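Local coordinates for uncharacterized protein (Eubacterium siraeum, PDB 4NZK), which is of unknown function but belongs to the DHHW family of the SGNH hydrolase clan, and so may act as an esterase-like enzyme, at residues H70-S75 with A112-E117; A147-H152 with Y156-T161; C284-S289 with R311-Y316. One frame throughout, in Å; residues are numbered along the deposited sequence.

Contact 1: residues H70-S75 with A112-E117; sequences HTWGIS and AYYLPE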
loop_
_atom_site.group_PDB
_atom_site.type_symbol
_atom_site.label_atom_id
_atom_site.label_comp_id
_atom_site.label_asym_id
_atom_site.label_seq_id
_atom_site.Cartn_x
_atom_site.Cartn_y
_atom_site.Cartn_z
ATOM N N HIS A 70 -24.185 3.087 7.830
ATOM C CA HIS A 70 -22.833 3.429 8.299
ATOM C C HIS A 70 -22.331 4.653 7.539
ATOM O O HIS A 70 -22.566 4.792 6.348
ATOM C CB HIS A 70 -21.810 2.291 8.095
ATOM C CG HIS A 70 -21.788 1.244 9.181
ATOM N ND1 HIS A 70 -21.327 1.489 10.459
ATOM C CD2 HIS A 70 -22.106 -0.071 9.149
ATOM C CE1 HIS A 70 -21.391 0.381 11.174
ATOM N NE2 HIS A 70 -21.862 -0.581 10.402
ATOM N N THR A 71 -21.621 5.508 8.240
ATOM C CA THR A 71 -21.039 6.687 7.625
ATOM C C THR A 71 -19.696 6.328 7.013
ATOM O O THR A 71 -18.811 5.733 7.656
ATOM C CB THR A 71 -20.836 7.799 8.661
ATOM O OG1 THR A 71 -22.105 8.102 9.270
ATOM C CG2 THR A 71 -20.259 9.060 8.015
ATOM N N TRP A 72 -19.528 6.787 5.787
ATOM C CA TRP A 72 -18.262 6.683 5.098
ATOM C C TRP A 72 -17.693 8.070 4.803
ATOM O O TRP A 72 -18.438 9.015 4.567
ATOM C CB TRP A 72 -18.476 6.051 3.734
ATOM C CG TRP A 72 -18.792 4.618 3.721
ATOM C CD1 TRP A 72 -19.940 4.023 4.154
ATOM C CD2 TRP A 72 -17.995 3.585 3.134
ATOM N NE1 TRP A 72 -19.874 2.681 3.923
ATOM C CE2 TRP A 72 -18.701 2.385 3.292
ATOM C CE3 TRP A 72 -16.726 3.554 2.537
ATOM C CZ2 TRP A 72 -18.199 1.151 2.837
ATOM C CZ3 TRP A 72 -16.243 2.343 2.080
ATOM C CH2 TRP A 72 -16.977 1.161 2.254
ATOM N N GLY A 73 -16.365 8.152 4.777
ATOM C CA GLY A 73 -15.644 9.265 4.175
ATOM C C GLY A 73 -14.915 8.655 2.985
ATOM O O GLY A 73 -14.147 7.693 3.154
ATOM N N ILE A 74 -15.170 9.211 1.788
ATOM C CA ILE A 74 -14.638 8.705 0.518
ATOM C C ILE A 74 -13.964 9.805 -0.244
ATOM O O ILE A 74 -14.577 10.853 -0.534
ATOM C CB ILE A 74 -15.776 8.119 -0.336
ATOM C CG1 ILE A 74 -16.497 7.031 0.465
ATOM C CG2 ILE A 74 -15.216 7.604 -1.685
ATOM C CD1 ILE A 74 -17.704 6.434 -0.210
ATOM N N SER A 75 -12.705 9.578 -0.603
ATOM C CA SER A 75 -11.964 10.592 -1.365
ATOM C C SER A 75 -12.410 10.501 -2.833
ATOM O O SER A 75 -12.398 9.430 -3.436
ATOM C CB SER A 75 -10.461 10.312 -1.287
ATOM O OG SER A 75 -9.933 10.408 0.001
ATOM N N ALA A 112 -13.498 3.722 -5.867
ATOM C CA ALA A 112 -13.655 2.910 -7.079
ATOM C C ALA A 112 -14.827 1.930 -6.997
ATOM O O ALA A 112 -15.424 1.577 -8.036
ATOM C CB ALA A 112 -12.428 2.101 -7.341
ATOM N N TYR A 113 -15.133 1.486 -5.774
ATOM C CA TYR A 113 -16.103 0.437 -5.570
ATOM C C TYR A 113 -17.366 0.812 -4.805
ATOM O O TYR A 113 -18.406 0.193 -5.005
ATOM C CB TYR A 113 -15.451 -0.723 -4.819
ATOM C CG TYR A 113 -14.142 -1.189 -5.415
ATOM C CD1 TYR A 113 -14.106 -1.755 -6.673
ATOM C CD2 TYR A 113 -12.968 -1.090 -4.720
ATOM C CE1 TYR A 113 -12.899 -2.164 -7.248
ATOM C CE2 TYR A 113 -11.760 -1.514 -5.266
ATOM C CZ TYR A 113 -11.733 -2.062 -6.542
ATOM O OH TYR A 113 -10.529 -2.459 -7.063
ATOM N N TYR A 114 -17.263 1.784 -3.906
ATOM C CA TYR A 114 -18.304 2.058 -2.924
ATOM C C TYR A 114 -19.017 3.403 -3.021
ATOM O O TYR A 114 -19.854 3.694 -2.181
ATOM C CB TYR A 114 -17.681 1.947 -1.540
ATOM C CG TYR A 114 -17.222 0.531 -1.225
ATOM C CD1 TYR A 114 -18.132 -0.469 -0.957
ATOM C CD2 TYR A 114 -15.901 0.205 -1.187
ATOM C CE1 TYR A 114 -17.717 -1.761 -0.655
ATOM C CE2 TYR A 114 -15.472 -1.073 -0.866
ATOM C CZ TYR A 114 -16.385 -2.059 -0.612
ATOM O OH TYR A 114 -15.908 -3.305 -0.302
ATOM N N LEU A 115 -18.702 4.198 -4.030
ATOM C CA LEU A 115 -19.397 5.463 -4.209
ATOM C C LEU A 115 -20.859 5.196 -4.513
ATOM O O LEU A 115 -21.162 4.371 -5.391
ATOM C CB LEU A 115 -18.695 6.269 -5.316
ATOM C CG LEU A 115 -18.881 7.759 -5.392
ATOM C CD1 LEU A 115 -18.421 8.449 -4.097
ATOM C CD2 LEU A 115 -18.123 8.273 -6.593
ATOM N N PRO A 116 -21.777 5.870 -3.785
ATOM C CA PRO A 116 -23.170 5.559 -4.013
ATOM C C PRO A 116 -23.685 6.130 -5.297
ATOM O O PRO A 116 -23.007 6.929 -5.986
ATOM C CB PRO A 116 -23.909 6.178 -2.819
ATOM C CG PRO A 116 -22.929 6.924 -2.050
ATOM C CD PRO A 116 -21.570 6.716 -2.602
ATOM N N GLU A 117 -24.893 5.708 -5.626
ATOM C CA GLU A 117 -25.523 6.151 -6.861
ATOM C C GLU A 117 -25.687 7.667 -6.865
ATOM O O GLU A 117 -25.936 8.292 -5.826
ATOM C CB GLU A 117 -26.869 5.457 -7.078
ATOM C CG GLU A 117 -27.953 5.891 -6.110
#
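The indole of Trp72 overlaps the near part of the Tyr114 side chain, with its six-membered ring lying across the base of the phenol. The closest pair is Trp72 CH2 to Tyr114 CG at 3.5 Å, and Tyr114 CB stands over the indole face in a CH-pi contact, 4.2 Å from the centroid of the Trp72 six-membered ring. The two planes are inclined at 33°, an oblique pairing with centroids 4.8 Å apart. Behind the phenol, Tyr113 CB lies on the other face of the Tyr114 ring, 3.7 Å above its plane, so the ring is held between two hydrophobic surfaces while its hydroxyl is hydrogen-bonded to Thr153 O. Farther along strand 70-75, Ile74 splits its branches. CD1 approaches Tyr114 O, whereas CG2, anti to the backbone N, meets Leu115 CD1 at 4.1 Å. Leu115 also packs on Leu63 of the adjacent strand 62-67. The contact thus seats the edge strand of the three-stranded antiparallel sheet against the end of helix 111-114. Across it the chemistry is dispersion and CH-pi overlap, which implies that shape complementarity holds the segments together here and that polar fixing comes from elsewhere.

Contact 2: residues A147-H152 with Y156-T161; sequences AALEAH and YIYTRT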
loop_
_atom_site.group_PDB
_atom_site.type_symbol
_atom_site.label_atom_id
_atom_site.label_comp_id
_atom_site.label_asym_id
_atom_site.label_seq_id
_atom_site.Cartn_x
_atom_site.Cartn_y
_atom_site.Cartn_z
ATOM N N ALA A 147 -8.566 -5.699 -10.143
ATOM C CA ALA A 147 -9.468 -6.810 -10.350
ATOM C C ALA A 147 -9.522 -7.704 -9.129
ATOM O O ALA A 147 -10.567 -8.286 -8.835
ATOM C CB ALA A 147 -9.072 -7.624 -11.574
ATOM N N ALA A 148 -8.395 -7.850 -8.440
ATOM C CA ALA A 148 -8.365 -8.686 -7.246
ATOM C C ALA A 148 -9.287 -8.119 -6.182
ATOM O O ALA A 148 -10.059 -8.838 -5.568
ATOM C CB ALA A 148 -6.949 -8.794 -6.727
ATOM N N LEU A 149 -9.266 -6.814 -5.998
ATOM C CA LEU A 149 -10.115 -6.197 -4.982
ATOM C C LEU A 149 -11.573 -6.200 -5.403
ATOM O O LEU A 149 -12.458 -6.401 -4.571
ATOM C CB LEU A 149 -9.653 -4.784 -4.726
ATOM C CG LEU A 149 -8.306 -4.682 -4.014
ATOM C CD1 LEU A 149 -7.657 -3.322 -4.324
ATOM C CD2 LEU A 149 -8.444 -4.865 -2.482
ATOM N N GLU A 150 -11.813 -5.952 -6.682
ATOM C CA GLU A 150 -13.181 -5.868 -7.212
ATOM C C GLU A 150 -13.938 -7.168 -6.891
ATOM O O GLU A 150 -15.140 -7.151 -6.678
ATOM C CB GLU A 150 -13.112 -5.626 -8.723
ATOM C CG GLU A 150 -14.428 -5.418 -9.444
ATOM C CD GLU A 150 -14.198 -5.109 -10.941
ATOM O OE1 GLU A 150 -13.248 -5.657 -11.578
ATOM O OE2 GLU A 150 -14.960 -4.313 -11.476
ATOM N N ALA A 151 -13.219 -8.287 -6.857
ATOM C CA ALA A 151 -13.857 -9.582 -6.600
ATOM C C ALA A 151 -14.255 -9.826 -5.129
ATOM O O ALA A 151 -14.884 -10.833 -4.829
ATOM C CB ALA A 151 -12.928 -10.681 -7.081
ATOM N N HIS A 152 -13.934 -8.895 -4.231
ATOM C CA HIS A 152 -14.129 -9.091 -2.808
ATOM C C HIS A 152 -14.793 -7.918 -2.131
ATOM O O HIS A 152 -14.662 -7.719 -0.904
ATOM C CB HIS A 152 -12.788 -9.421 -2.155
ATOM C CG HIS A 152 -12.231 -10.708 -2.629
ATOM N ND1 HIS A 152 -12.723 -11.930 -2.209
ATOM C CD2 HIS A 152 -11.264 -10.982 -3.534
ATOM C CE1 HIS A 152 -12.059 -12.902 -2.811
ATOM N NE2 HIS A 152 -11.192 -12.352 -3.650
ATOM N N TYR A 156 -14.994 -6.875 4.101
ATOM C CA TYR A 156 -14.568 -5.634 4.775
ATOM C C TYR A 156 -13.111 -5.354 4.352
ATOM O O TYR A 156 -12.164 -5.424 5.140
ATOM C CB TYR A 156 -14.700 -5.815 6.278
ATOM C CG TYR A 156 -14.682 -4.573 7.154
ATOM C CD1 TYR A 156 -14.345 -3.309 6.667
ATOM C CD2 TYR A 156 -14.990 -4.686 8.494
ATOM C CE1 TYR A 156 -14.348 -2.193 7.500
ATOM C CE2 TYR A 156 -14.996 -3.586 9.329
ATOM C CZ TYR A 156 -14.673 -2.342 8.834
ATOM O OH TYR A 156 -14.685 -1.281 9.714
ATOM N N ILE A 157 -12.974 -4.986 3.083
ATOM C CA ILE A 157 -11.666 -4.813 2.469
ATOM C C ILE A 157 -11.146 -3.386 2.564
ATOM O O ILE A 157 -9.931 -3.143 2.487
ATOM C CB ILE A 157 -11.627 -5.283 0.998
ATOM C CG1 ILE A 157 -12.788 -4.712 0.197
ATOM C CG2 ILE A 157 -11.593 -6.814 0.977
ATOM C CD1 ILE A 157 -12.537 -4.776 -1.300
ATOM N N TYR A 158 -12.067 -2.436 2.732
ATOM C CA TYR A 158 -11.694 -1.029 2.888
ATOM C C TYR A 158 -12.257 -0.473 4.185
ATOM O O TYR A 158 -13.299 -0.875 4.649
ATOM C CB TYR A 158 -12.183 -0.157 1.725
ATOM C CG TYR A 158 -11.336 -0.228 0.477
ATOM C CD1 TYR A 158 -11.565 -1.189 -0.501
ATOM C CD2 TYR A 158 -10.269 0.688 0.292
ATOM C CE1 TYR A 158 -10.766 -1.252 -1.607
ATOM C CE2 TYR A 158 -9.479 0.629 -0.851
ATOM C CZ TYR A 158 -9.749 -0.355 -1.787
ATOM O OH TYR A 158 -8.992 -0.518 -2.940
ATOM N N THR A 159 -11.521 0.444 4.792
ATOM C CA THR A 159 -12.074 1.144 5.961
ATOM C C THR A 159 -13.081 2.191 5.499
ATOM O O THR A 159 -13.058 2.615 4.333
ATOM C CB THR A 159 -10.991 1.836 6.750
ATOM O OG1 THR A 159 -10.486 2.906 5.969
ATOM C CG2 THR A 159 -9.872 0.845 7.095
ATOM N N ARG A 160 -13.989 2.569 6.405
ATOM C CA ARG A 160 -14.916 3.643 6.159
ATOM C C ARG A 160 -14.325 5.004 6.578
ATOM O O ARG A 160 -14.754 6.038 6.065
ATOM C CB ARG A 160 -16.211 3.452 6.918
ATOM C CG ARG A 160 -17.052 2.307 6.405
ATOM C CD ARG A 160 -18.407 2.223 7.115
ATOM N NE ARG A 160 -18.209 1.697 8.463
ATOM C CZ ARG A 160 -18.053 2.423 9.567
ATOM N NH1 ARG A 160 -18.152 3.749 9.582
ATOM N NH2 ARG A 160 -17.789 1.810 10.693
ATOM N N THR A 161 -13.377 5.007 7.517
ATOM C CA THR A 161 -12.937 6.249 8.148
ATOM C C THR A 161 -11.442 6.558 7.950
ATOM O O THR A 161 -10.887 7.459 8.582
ATOM C CB THR A 161 -13.198 6.251 9.667
ATOM O OG1 THR A 161 -12.300 5.357 10.338
ATOM C CG2 THR A 161 -14.677 5.918 9.993
#
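Leu149 O accepts the backbone hydrogen bond from His152 N at 2.9 Å and is also touched from across the contact by the methyl CD1 of Ile157, 3.7 Å away. This is the frayed end of helix 145-150. The bonds from Ala151 N to the carbonyls of Ala147 and Ala148 are weak, and the chain then leaves the helix at His152. Ile157 fits into the resulting angle. Its CG1 sits between the backbone N and the carbonyl carbon (chi1 49°), a placement that sends CD1 toward the helix and lets CG1, CG2 and CD1 all gather round His152 O, CD1 at 3.7 Å from that oxygen. Ile157 CG2 also faces His152 CB at 4.2 Å. The imidazole itself leads away from this apolar patch: Ala148 O lies at its edge, in the ring plane, and its ND1 is hydrogen-bonded to Glu155 in the short connection between the segments.

Leu149 uses its two methyls differently. CD2 is turned to Ile157 CD1 (4.3 Å) and approaches Tyr158 CE1 obliquely, while CD1 abuts Tyr158 OH at 3.4 Å, the two side chains crossing at about a right angle. That hydroxyl is buried but satisfied, since it is hydrogen-bonded to Pro108 O. The arrangement is a tight reversal in which a leucine at a helix end is packed by the isoleucine and tyrosine of the returning chain. Helix 111-114 borders it through Tyr113, against Leu149, and Tyr114, against Ile157 and Tyr158. Helix 167-180 adds Leu168 and Tyr172 against Ile157, so both helices pack on the reversal, while farther along the same segment Arg160 bonds to Gly73 of strand 70-75.

Contact 3: residues C284-S289 with R311-Y316; sequences CIFKDS and RYFDLY. With EDO (1,2-ethanediol), chain B.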
loop_
_atom_site.group_PDB
_atom_site.type_symbol
_atom_site.label_atom_id
_atom_site.label_comp_id
_atom_site.label_asym_id
_atom_site.label_seq_id
_atom_site.Cartn_x
_atom_site.Cartn_y
_atom_site.Cartn_z
ATOM N N CYS A 284 12.405 -6.036 -2.862
ATOM C CA CYS A 284 12.418 -4.657 -2.393
ATOM C C CYS A 284 11.088 -4.033 -2.802
ATOM O O CYS A 284 10.661 -4.161 -3.956
ATOM C CB CYS A 284 13.563 -3.897 -3.050
ATOM S SG CYS A 284 13.802 -2.249 -2.393
ATOM N N ILE A 285 10.426 -3.399 -1.845
ATOM C CA ILE A 285 9.160 -2.725 -2.076
ATOM C C ILE A 285 9.391 -1.225 -2.006
ATOM O O ILE A 285 10.000 -0.718 -1.060
ATOM C CB ILE A 285 8.108 -3.078 -1.025
ATOM C CG1 ILE A 285 7.933 -4.580 -0.926
ATOM C CG2 ILE A 285 6.783 -2.406 -1.335
ATOM C CD1 ILE A 285 7.349 -4.988 0.398
ATOM N N PHE A 286 8.956 -0.536 -3.037
ATOM C CA PHE A 286 8.947 0.905 -3.077
ATOM C C PHE A 286 7.501 1.313 -3.082
ATOM O O PHE A 286 6.760 1.017 -4.002
ATOM C CB PHE A 286 9.656 1.428 -4.309
ATOM C CG PHE A 286 11.145 1.221 -4.265
ATOM C CD1 PHE A 286 11.922 1.873 -3.327
ATOM C CD2 PHE A 286 11.757 0.388 -5.193
ATOM C CE1 PHE A 286 13.288 1.677 -3.302
ATOM C CE2 PHE A 286 13.122 0.180 -5.146
ATOM C CZ PHE A 286 13.867 0.833 -4.198
ATOM N N LYS A 287 7.087 1.979 -2.017
ATOM C CA LYS A 287 5.668 2.178 -1.785
ATOM C C LYS A 287 5.297 3.562 -1.287
ATOM O O LYS A 287 6.151 4.370 -0.944
ATOM C CB LYS A 287 5.194 1.099 -0.772
ATOM C CG LYS A 287 6.015 0.939 0.519
ATOM C CD LYS A 287 5.775 2.047 1.500
ATOM C CE LYS A 287 6.530 1.874 2.801
ATOM N NZ LYS A 287 6.119 2.960 3.734
ATOM N N ASP A 288 3.997 3.818 -1.315
ATOM C CA ASP A 288 3.381 4.865 -0.513
ATOM C C ASP A 288 2.710 4.142 0.678
ATOM O O ASP A 288 2.885 2.930 0.868
ATOM C CB ASP A 288 2.396 5.701 -1.322
ATOM C CG ASP A 288 1.049 4.987 -1.580
ATOM O OD1 ASP A 288 0.891 3.781 -1.214
ATOM O OD2 ASP A 288 0.108 5.637 -2.163
ATOM N N SER A 289 1.939 4.843 1.493
ATOM C CA SER A 289 1.462 4.211 2.697
ATOM C C SER A 289 0.505 3.028 2.501
ATOM O O SER A 289 0.381 2.190 3.411
ATOM C CB SER A 289 0.871 5.230 3.670
ATOM O OG SER A 289 -0.234 5.898 3.116
ATOM N N ARG A 311 8.828 8.514 -0.745
ATOM C CA ARG A 311 8.959 9.870 -0.209
ATOM C C ARG A 311 10.209 10.089 0.674
ATOM O O ARG A 311 10.641 11.218 0.845
ATOM C CB ARG A 311 7.707 10.214 0.604
ATOM C CG ARG A 311 6.436 10.185 -0.222
ATOM C CD ARG A 311 5.200 10.102 0.653
ATOM N NE ARG A 311 5.042 8.784 1.285
ATOM C CZ ARG A 311 4.160 8.547 2.259
ATOM N NH1 ARG A 311 3.366 9.538 2.690
ATOM N NH2 ARG A 311 4.074 7.334 2.811
ATOM N N TYR A 312 10.771 8.997 1.207
ATOM C CA TYR A 312 11.800 9.038 2.260
ATOM C C TYR A 312 12.898 8.017 1.949
ATOM O O TYR A 312 12.979 6.920 2.527
ATOM C CB TYR A 312 11.194 8.707 3.623
ATOM C CG TYR A 312 9.931 9.454 3.922
ATOM C CD1 TYR A 312 9.942 10.799 4.118
ATOM C CD2 TYR A 312 8.724 8.800 3.972
ATOM C CE1 TYR A 312 8.777 11.465 4.395
ATOM C CE2 TYR A 312 7.529 9.459 4.228
ATOM C CZ TYR A 312 7.564 10.803 4.442
ATOM O OH TYR A 312 6.405 11.511 4.692
ATOM N N PHE A 313 13.749 8.366 1.028
ATOM C CA PHE A 313 14.756 7.441 0.561
ATOM C C PHE A 313 15.925 8.265 0.134
ATOM O O PHE A 313 15.837 9.027 -0.827
ATOM C CB PHE A 313 14.217 6.630 -0.603
ATOM C CG PHE A 313 15.133 5.505 -1.039
ATOM C CD1 PHE A 313 15.118 4.292 -0.349
ATOM C CD2 PHE A 313 15.956 5.627 -2.142
ATOM C CE1 PHE A 313 15.928 3.247 -0.732
ATOM C CE2 PHE A 313 16.786 4.584 -2.521
ATOM C CZ PHE A 313 16.749 3.376 -1.826
ATOM N N ASP A 314 17.034 8.097 0.848
ATOM C CA ASP A 314 18.199 8.946 0.641
ATOM C C ASP A 314 19.403 8.242 0.050
ATOM O O ASP A 314 20.534 8.481 0.443
ATOM C CB ASP A 314 18.541 9.602 1.976
ATOM C CG ASP A 314 17.515 10.638 2.372
ATOM O OD1 ASP A 314 17.311 11.598 1.587
ATOM O OD2 ASP A 314 16.899 10.482 3.449
ATOM N N LEU A 315 19.130 7.337 -0.870
ATOM C CA LEU A 315 20.128 6.594 -1.580
ATOM C C LEU A 315 19.792 6.579 -3.068
ATOM O O LEU A 315 18.792 7.133 -3.493
ATOM C CB LEU A 315 20.160 5.168 -1.050
ATOM C CG LEU A 315 20.580 4.916 0.375
ATOM C CD1 LEU A 315 20.487 3.431 0.640
ATOM C CD2 LEU A 315 21.986 5.425 0.613
ATOM N N TYR A 316 20.634 5.910 -3.850
ATOM C CA TYR A 316 20.388 5.687 -5.278
ATOM C C TYR A 316 19.859 4.253 -5.440
ATOM O O TYR A 316 20.560 3.284 -5.246
ATOM C CB TYR A 316 21.654 5.919 -6.078
ATOM C CG TYR A 316 21.522 5.648 -7.566
ATOM C CD1 TYR A 316 20.584 6.330 -8.345
ATOM C CD2 TYR A 316 22.344 4.729 -8.204
ATOM C CE1 TYR A 316 20.464 6.105 -9.721
ATOM C CE2 TYR A 316 22.237 4.490 -9.568
ATOM C CZ TYR A 316 21.298 5.179 -10.330
ATOM O OH TYR A 316 21.199 4.939 -11.667
HETATM C C1 EDO B . 8.360 1.490 6.500
HETATM O O1 EDO B . 6.989 1.758 6.253
HETATM C C2 EDO B . 9.273 1.900 5.329
HETATM O O2 EDO B . 8.853 3.138 4.769
#
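The turn that follows strand 282-287 carries a probable active-site serine, Ser289, against which the guanidinium of Arg311 lies. Arg311 NH2 comes within 3.5 Å of Ser289 N, approaching obliquely, and within 3.9 Å of Ser289 CB. The hydroxyl of Ser289 is hydrogen-bonded to His164, consistent with the serine-histidine pair of SGNH hydrolases. Next to it, Lys287 starts from the strand pointing away from 311-316, but its chain, bent at chi2 (75°), swings the amino group back until Lys287 NZ lies 4.9 Å from Arg311 NH2. The two like charges are reconciled by Asp309 and Asp267, each of which forms salt bridges to both. Lys287 NZ also holds a bound 1,2-ethanediol, probably from the crystallisation liquor, by hydrogen bonds of 2.9 Å to its O1 and 2.9 Å to its O2. A methionine in place of this lysine would probably leave one oxygen of each of these two aspartates without its cationic mate and would take away the diol's two bonds to the amine, leaving it to the carbonyls of Gly266 and Asp267.

Farther back along strand 282-287 the contact turns aromatic. Phe286 directs an edge at the face of Phe313 in a T-shaped pair, planes at 89° and centroids 5.6 Å apart, with Phe286 CE1 reaching Phe313 CE1 at 4.0 Å. Phe313, its CG anti to the backbone N (chi1 -172°), is thereby aimed toward the strand, where it also packs on Cys308. A polar turn at the C-terminal end of a parallel strand, with apolar side chains farther back along the strand, is typical of active sites in alpha/beta folds such as the SGNH hydrolases.

Overall arrangement
From the N terminus the three contacts follow one another in series, with none nested or crossed. Contact 1 closes a loop of 36 residues that includes helix 83-96 and strand 101-107, joining the small antiparallel sheet to helix 111-114. Contact 2 closes a turn of just three residues between helix 145-150 and the loop leading to helix 167-180. These two touch: Gly73 N and Arg160 O are probably hydrogen-bonded at 3.0 Å, tying strand 70-75 to that loop. Contact 3, closing a loop that contains strand 304-309, belongs to the central mixed sheet. It lies on the opposite side of the chain's centre, its nearest atoms about 11 Å from either of the others.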